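Local coordinates for protein induced by osmotic stress (Scheffersomyces stipitis, PDB 5YWN) that probably reduces ketones, haloketones among them, to alcohols with NADPH as a reductase of the dihydroflavonol-4-reductase subfamily, and probably also has cinnamyl-alcohol dehydrogenase activity, at residues A[8-13]-A[31-36]. The protein carries 1 engineered substitution. Numbering follows the deposited sequence.
With NAP (NADP nicotinamide-adenine-dinucleotide phosphate), chain B.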
loop_
_atom_site.group_PDB
_atom_site.type_symbol
_atom_site.label_atom_id
_atom_site.label_comp_id
_atom_site.label_asym_id
_atom_site.label_seq_id
_atom_site.Cartn_x
_atom_site.Cartn_y
_atom_site.Cartn_z
ATOM N N SER A 8 2.258 2.053 -11.509
ATOM C CA SER A 8 1.710 3.371 -11.335
ATOM C C SER A 8 2.095 3.989 -9.983
ATOM O O SER A 8 2.282 3.300 -9.059
ATOM C CB SER A 8 0.211 3.382 -11.548
ATOM O OG SER A 8 -0.477 2.825 -10.507
ATOM N N GLY A 9 2.192 5.292 -9.922
ATOM C CA GLY A 9 2.632 5.961 -8.719
ATOM C C GLY A 9 3.964 5.512 -8.160
ATOM O O GLY A 9 4.059 5.146 -7.051
ATOM N N ALA A 10 4.974 5.534 -8.988
ATOM C CA ALA A 10 6.269 5.023 -8.652
ATOM C C ALA A 10 7.024 5.758 -7.524
ATOM O O ALA A 10 7.930 5.257 -6.995
ATOM C CB ALA A 10 7.123 4.943 -9.874
ATOM N N THR A 11 6.647 6.970 -7.244
ATOM C CA THR A 11 7.210 7.765 -6.169
ATOM C C THR A 11 6.924 7.291 -4.739
ATOM O O THR A 11 7.621 7.628 -3.863
ATOM C CB THR A 11 6.859 9.244 -6.281
ATOM O OG1 THR A 11 5.476 9.400 -6.301
ATOM C CG2 THR A 11 7.434 9.827 -7.502
ATOM N N GLY A 12 5.844 6.561 -4.564
ATOM C CA GLY A 12 5.309 6.202 -3.280
ATOM C C GLY A 12 6.092 5.173 -2.479
ATOM O O GLY A 12 6.952 4.552 -2.995
ATOM N N TYR A 13 5.762 5.082 -1.206
ATOM C CA TYR A 13 6.435 4.244 -0.249
ATOM C C TYR A 13 6.321 2.765 -0.542
ATOM O O TYR A 13 7.283 2.118 -0.690
ATOM C CB TYR A 13 5.848 4.552 1.131
ATOM C CG TYR A 13 6.093 3.599 2.299
ATOM C CD1 TYR A 13 7.356 3.299 2.753
ATOM C CD2 TYR A 13 5.050 3.089 3.002
ATOM C CE1 TYR A 13 7.540 2.490 3.854
ATOM C CE2 TYR A 13 5.224 2.270 4.061
ATOM C CZ TYR A 13 6.474 1.969 4.499
ATOM O OH TYR A 13 6.585 1.170 5.569
ATOM N N GLY A 31 7.756 2.973 -14.451
ATOM C CA GLY A 31 6.990 3.646 -13.456
ATOM C C GLY A 31 6.276 4.880 -13.926
ATOM O O GLY A 31 6.805 5.600 -14.680
ATOM N N SER A 32 5.053 5.090 -13.481
ATOM C CA SER A 32 4.373 6.362 -13.679
ATOM C C SER A 32 4.643 7.397 -12.573
ATOM O O SER A 32 4.637 7.101 -11.423
ATOM C CB SER A 32 2.882 6.240 -13.960
ATOM O OG SER A 32 2.122 6.083 -12.845
ATOM N N VAL A 33 4.866 8.609 -12.988
ATOM C CA VAL A 33 5.115 9.700 -12.097
ATOM C C VAL A 33 4.351 10.943 -12.514
ATOM O O VAL A 33 4.066 11.102 -13.631
ATOM C CB VAL A 33 6.598 10.030 -12.020
ATOM C CG1 VAL A 33 7.404 8.925 -11.405
ATOM C CG2 VAL A 33 7.151 10.467 -13.351
ATOM N N ARG A 34 4.042 11.810 -11.580
ATOM C CA ARG A 34 3.331 13.025 -11.889
ATOM C C ARG A 34 4.199 14.164 -12.394
ATOM O O ARG A 34 3.694 15.137 -12.811
ATOM C CB ARG A 34 2.410 13.476 -10.750
ATOM C CG ARG A 34 1.227 12.584 -10.478
ATOM C CD ARG A 34 0.126 13.274 -9.725
ATOM N NE ARG A 34 0.340 13.278 -8.307
ATOM C CZ ARG A 34 -0.438 13.868 -7.421
ATOM N NH1 ARG A 34 -0.113 13.814 -6.163
ATOM N NH2 ARG A 34 -1.509 14.518 -7.795
ATOM N N SER A 35 5.499 14.026 -12.328
ATOM C CA SER A 35 6.387 14.996 -12.900
ATOM C C SER A 35 7.689 14.418 -13.441
ATOM O O SER A 35 8.172 13.430 -12.988
ATOM C CB SER A 35 6.711 16.086 -11.896
ATOM O OG SER A 35 7.780 15.728 -11.091
ATOM N N GLU A 36 8.282 15.161 -14.343
ATOM C CA GLU A 36 9.514 14.767 -14.923
ATOM C C GLU A 36 10.618 14.628 -13.884
ATOM O O GLU A 36 11.266 13.672 -13.865
ATOM C CB GLU A 36 9.878 15.796 -15.981
ATOM C CG GLU A 36 11.102 15.544 -16.779
ATOM C CD GLU A 36 11.184 14.194 -17.433
ATOM O OE1 GLU A 36 10.249 13.750 -18.057
ATOM O OE2 GLU A 36 12.252 13.591 -17.346
HETATM P PA NAP B . 1.835 7.287 -0.533
HETATM O O1A NAP B . 3.194 6.936 0.023
HETATM O O2A NAP B . 1.318 8.702 -0.422
HETATM O O5B NAP B . 1.799 6.858 -2.084
HETATM C C5B NAP B . 0.854 7.444 -2.976
HETATM C C4B NAP B . 1.504 7.682 -4.333
HETATM O O4B NAP B . 0.501 7.756 -5.352
HETATM C C3B NAP B . 2.289 8.985 -4.356
HETATM O O3B NAP B . 3.674 8.738 -4.617
HETATM C C2B NAP B . 1.678 9.830 -5.456
HETATM O O2B NAP B . 2.650 10.147 -6.449
HETATM C C1B NAP B . 0.549 9.003 -6.052
HETATM N N9A NAP B . -0.742 9.720 -5.904
HETATM C C8A NAP B . -1.349 10.010 -4.737
HETATM N N7A NAP B . -2.514 10.673 -4.956
HETATM C C5A NAP B . -2.664 10.816 -6.285
HETATM C C6A NAP B . -3.668 11.419 -7.192
HETATM N N6A NAP B . -4.779 12.021 -6.704
HETATM N N1A NAP B . -3.437 11.348 -8.521
HETATM C C2A NAP B . -2.339 10.754 -9.028
HETATM N N3A NAP B . -1.391 10.189 -8.258
HETATM C C4A NAP B . -1.492 10.186 -6.907
HETATM O O3 NAP B . 0.749 6.300 0.130
HETATM P PN NAP B . 1.154 4.796 0.537
HETATM O O1N NAP B . 0.989 4.650 2.031
HETATM O O2N NAP B . 2.479 4.471 -0.109
HETATM O O5D NAP B . 0.013 3.917 -0.184
HETATM C C5D NAP B . 0.302 3.201 -1.383
HETATM C C4D NAP B . -0.955 2.500 -1.883
HETATM O O4D NAP B . -1.242 1.359 -1.067
HETATM C C3D NAP B . -2.167 3.418 -1.842
HETATM O O3D NAP B . -2.675 3.648 -3.160
HETATM C C2D NAP B . -3.202 2.719 -0.983
HETATM O O2D NAP B . -4.409 2.499 -1.720
HETATM C C1D NAP B . -2.581 1.396 -0.560
HETATM N N1N NAP B . -2.579 1.284 0.902
HETATM C C2N NAP B . -1.520 1.714 1.599
HETATM C C3N NAP B . -1.499 1.618 2.986
HETATM C C7N NAP B . -0.309 2.101 3.760
HETATM O O7N NAP B . -0.399 2.243 4.968
HETATM N N7N NAP B . 0.821 2.365 3.104
HETATM C C4N NAP B . -2.588 1.069 3.647
HETATM C C5N NAP B . -3.673 0.632 2.902
HETATM C C6N NAP B . -3.643 0.751 1.518
HETATM P P2B NAP B . 3.536 11.486 -6.327
HETATM O O1X NAP B . 3.892 11.818 -7.757
HETATM O O2X NAP B . 2.608 12.478 -5.669
HETATM O O3X NAP B . 4.710 11.070 -5.473
HETATM O O HOH W 1 4.078 10.561 -8.888
#
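S8 meets S32 through its backbone, with S32 OG 3.1 Å from S8 CA, while its own hydroxyl turns to H79 and A81. The next N-H is bound by the same serine: G9 N donates to S32 OG at 3.0 Å, bent to 147°. S32 OG reaches it because chi1 of 82° sets the hydroxyl between its own backbone N and carbonyl carbon. G9 has positive phi, and a side chain there would crowd O4B of the adenosine ribose. A straighter bond follows, A10 N to S32 O at 2.9 Å with an N-H...O angle of 166°, so one serine receives two successive N-H groups, on side chain and backbone. The methyl of A10 rests on G31, CB to CA 3.8 Å; a CB on G31 would collide with it. T11 CG2 crosses V33 CG1 at about a right angle, 4.0 Å apart. T11 OG1 is modelled too close to the 2'-phosphate to be trusted, which makes its hydrogen bond with O3B doubtful in detail. A water accepts from R34 N and donates to the ester oxygen O2B; its link to T11 OG1 is less certain. R34 NH1 donates to phosphate oxygen O2X (3.1 Å), and one guanidinium face lies over the adenine, offset toward the rim. A leucine at R34 would probably leave the 2'-phosphate without this charged partner and the adenine without the flat group against it. G12 occupies the N-cap position of helix 13-24, whose first residue, Y13, gives a weak N-H bond to O1A of the diphosphate. This is the glycine-rich dinucleotide-binding turn of a Rossmann fold: the loop links strand 4-7 to helix 13-24, strand 28-33 runs parallel beside strand 4-7, and L42 of helix 36-46 packs against A10, T11 and V33.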